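Local coordinates for P35 (Autographa californica nucleopolyhedrovirus, PDB 1P35), which inhibits caspases, blocking the apoptotic response of the infected insect cell, and also suppresses the host's antiviral RNA interference, at residues L27-K32 against M44-S49. Residues are numbered along the deposited sequence; the frame is centred on the assembly and turned at random.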
loop_
_atom_site.group_PDB
_atom_site.type_symbol
_atom_site.label_atom_id
_atom_site.label_comp_id
_atom_site.label_asym_id
_atom_site.label_seq_id
_atom_site.Cartn_x
_atom_site.Cartn_y
_atom_site.Cartn_z
ATOM N N LEU A 27 -17.720 -0.825 -14.060
ATOM C CA LEU A 27 -17.416 0.464 -13.539
ATOM C C LEU A 27 -17.081 0.315 -12.057
ATOM O O LEU A 27 -17.870 -0.252 -11.310
ATOM C CB LEU A 27 -18.608 1.423 -13.674
ATOM C CG LEU A 27 -18.296 2.742 -12.951
ATOM C CD1 LEU A 27 -17.190 3.473 -13.743
ATOM C CD2 LEU A 27 -19.525 3.656 -12.873
ATOM N N VAL A 28 -15.907 0.828 -11.670
ATOM C CA VAL A 28 -15.423 0.853 -10.310
ATOM C C VAL A 28 -15.372 2.357 -10.060
ATOM O O VAL A 28 -14.830 3.161 -10.874
ATOM C CB VAL A 28 -14.036 0.182 -10.144
ATOM C CG1 VAL A 28 -13.500 0.486 -8.734
ATOM C CG2 VAL A 28 -14.173 -1.323 -10.210
ATOM N N TYR A 29 -15.985 2.757 -8.954
ATOM C CA TYR A 29 -16.108 4.168 -8.684
ATOM C C TYR A 29 -15.879 4.272 -7.179
ATOM O O TYR A 29 -16.604 3.637 -6.392
ATOM C CB TYR A 29 -17.539 4.648 -9.087
ATOM C CG TYR A 29 -17.713 6.176 -9.053
ATOM C CD1 TYR A 29 -17.803 6.824 -7.842
ATOM C CD2 TYR A 29 -17.710 6.961 -10.229
ATOM C CE1 TYR A 29 -17.881 8.195 -7.746
ATOM C CE2 TYR A 29 -17.787 8.393 -10.157
ATOM C CZ TYR A 29 -17.874 8.990 -8.869
ATOM O OH TYR A 29 -17.959 10.359 -8.645
ATOM N N ILE A 30 -14.872 5.074 -6.812
ATOM C CA ILE A 30 -14.444 5.271 -5.430
ATOM C C ILE A 30 -14.282 6.769 -5.156
ATOM O O ILE A 30 -13.724 7.541 -6.002
ATOM C CB ILE A 30 -13.012 4.645 -5.195
ATOM C CG1 ILE A 30 -13.036 3.148 -5.339
ATOM C CG2 ILE A 30 -12.464 4.969 -3.810
ATOM C CD1 ILE A 30 -11.870 2.687 -6.289
ATOM N N ASN A 31 -14.777 7.204 -3.997
ATOM C CA ASN A 31 -14.555 8.615 -3.633
ATOM C C ASN A 31 -14.468 8.761 -2.126
ATOM O O ASN A 31 -14.597 7.775 -1.399
ATOM C CB ASN A 31 -15.633 9.568 -4.208
ATOM C CG ASN A 31 -17.029 9.370 -3.610
ATOM O OD1 ASN A 31 -17.232 8.639 -2.628
ATOM N ND2 ASN A 31 -18.014 10.015 -4.237
ATOM N N LYS A 32 -14.221 9.977 -1.660
ATOM C CA LYS A 32 -14.139 10.215 -0.227
ATOM C C LYS A 32 -14.947 11.396 0.241
ATOM O O LYS A 32 -14.616 12.553 -0.055
ATOM C CB LYS A 32 -12.679 10.349 0.196
ATOM C CG LYS A 32 -12.458 10.415 1.702
ATOM C CD LYS A 32 -10.973 10.327 2.052
ATOM C CE LYS A 32 -10.372 9.043 1.478
ATOM N NZ LYS A 32 -8.957 8.848 1.835
ATOM N N MET A 44 -25.816 9.661 -4.702
ATOM C CA MET A 44 -24.908 10.039 -5.767
ATOM C C MET A 44 -25.430 9.390 -7.049
ATOM O O MET A 44 -25.700 8.204 -7.074
ATOM C CB MET A 44 -23.490 9.559 -5.477
ATOM C CG MET A 44 -22.546 9.784 -6.661
ATOM S SD MET A 44 -20.777 9.482 -6.374
ATOM C CE MET A 44 -20.698 7.684 -6.095
ATOM N N MET A 45 -25.593 10.155 -8.104
ATOM C CA MET A 45 -26.121 9.559 -9.322
ATOM C C MET A 45 -25.321 9.946 -10.497
ATOM O O MET A 45 -24.683 10.991 -10.489
ATOM C CB MET A 45 -27.560 9.996 -9.531
ATOM C CG MET A 45 -28.444 9.878 -8.260
ATOM S SD MET A 45 -30.148 9.901 -8.805
ATOM C CE MET A 45 -30.962 10.441 -7.233
ATOM N N PHE A 46 -25.308 9.113 -11.527
ATOM C CA PHE A 46 -24.545 9.527 -12.687
ATOM C C PHE A 46 -24.909 8.661 -13.870
ATOM O O PHE A 46 -25.445 7.536 -13.734
ATOM C CB PHE A 46 -23.025 9.486 -12.365
ATOM C CG PHE A 46 -22.509 8.111 -11.906
ATOM C CD1 PHE A 46 -22.254 7.090 -12.838
ATOM C CD2 PHE A 46 -22.256 7.856 -10.541
ATOM C CE1 PHE A 46 -21.752 5.840 -12.441
ATOM C CE2 PHE A 46 -21.755 6.603 -10.118
ATOM C CZ PHE A 46 -21.497 5.587 -11.079
ATOM N N ASN A 47 -24.621 9.194 -15.039
ATOM C CA ASN A 47 -24.920 8.504 -16.270
ATOM C C ASN A 47 -23.959 7.364 -16.597
ATOM O O ASN A 47 -22.757 7.427 -16.270
ATOM C CB ASN A 47 -24.926 9.519 -17.426
ATOM C CG ASN A 47 -26.135 10.440 -17.405
ATOM O OD1 ASN A 47 -26.033 11.648 -17.684
ATOM N ND2 ASN A 47 -27.294 9.871 -17.115
ATOM N N ILE A 48 -24.516 6.316 -17.200
ATOM C CA ILE A 48 -23.754 5.174 -17.690
ATOM C C ILE A 48 -24.374 4.827 -19.063
ATOM O O ILE A 48 -25.508 5.214 -19.345
ATOM C CB ILE A 48 -23.754 3.960 -16.687
ATOM C CG1 ILE A 48 -25.175 3.555 -16.313
ATOM C CG2 ILE A 48 -22.903 4.307 -15.434
ATOM C CD1 ILE A 48 -25.215 2.382 -15.346
ATOM N N SER A 49 -23.639 4.136 -19.928
ATOM C CA SER A 49 -24.155 3.840 -21.266
ATOM C C SER A 49 -25.130 2.630 -21.383
ATOM O O SER A 49 -25.616 2.330 -22.457
ATOM C CB SER A 49 -22.982 3.649 -22.219
ATOM O OG SER A 49 -22.162 2.582 -21.780
#
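The rings of Tyr29 and Phe46 form an offset stack, centroids 5.0 Å apart and planes inclined by 19°, in which Phe46 CE2 lies over the rim of one tyrosine face. At the Phe46 ring, Leu27 CD2 lies at the edge, near its plane, although the modelled spacing is too short to be reliable, while Tyr29 CD2 approaches obliquely. Asn31 ND2 is in the plane of the tyrosine ring, at its edge.

The contact joins two strands that do not pair with each other, across the interior of the P35 beta core. Strands 24-33 and 42-48 run nearly antiparallel, their segment axes 11.2 Å apart at closest approach, a spacing filled by side chains reaching inward from both. Strand 24-33 takes its backbone hydrogen bonds from strands 10-21 and 164-170; strand 42-48 pairs with 2-4 and 148-154.

Tyr29 places CG anti to its backbone nitrogen, which carries the ring out toward the facing strand; the side chains of Tyr29 and Phe46 run past one another, pointing in opposite senses, and overlap through their rings. Met44 adds a Met-aromatic contact: its SD is 4.4 Å from the centroid of the Tyr29 ring, displaced 51° from the ring normal. The methionine chain bends at its last torsion (chi3 67°), bringing the terminal methyl obliquely against CD1 and CE1 of the tyrosine. Beyond Leu27, CG2 of Ile48 extends the apolar layer, lying 4.3 Å from Leu27 CD2. At the other end, Asn31 OD1 is hydrogen-bonded to Tyr100 OH, and Asn31 ND2 rests 3.5 Å from Met44 SD.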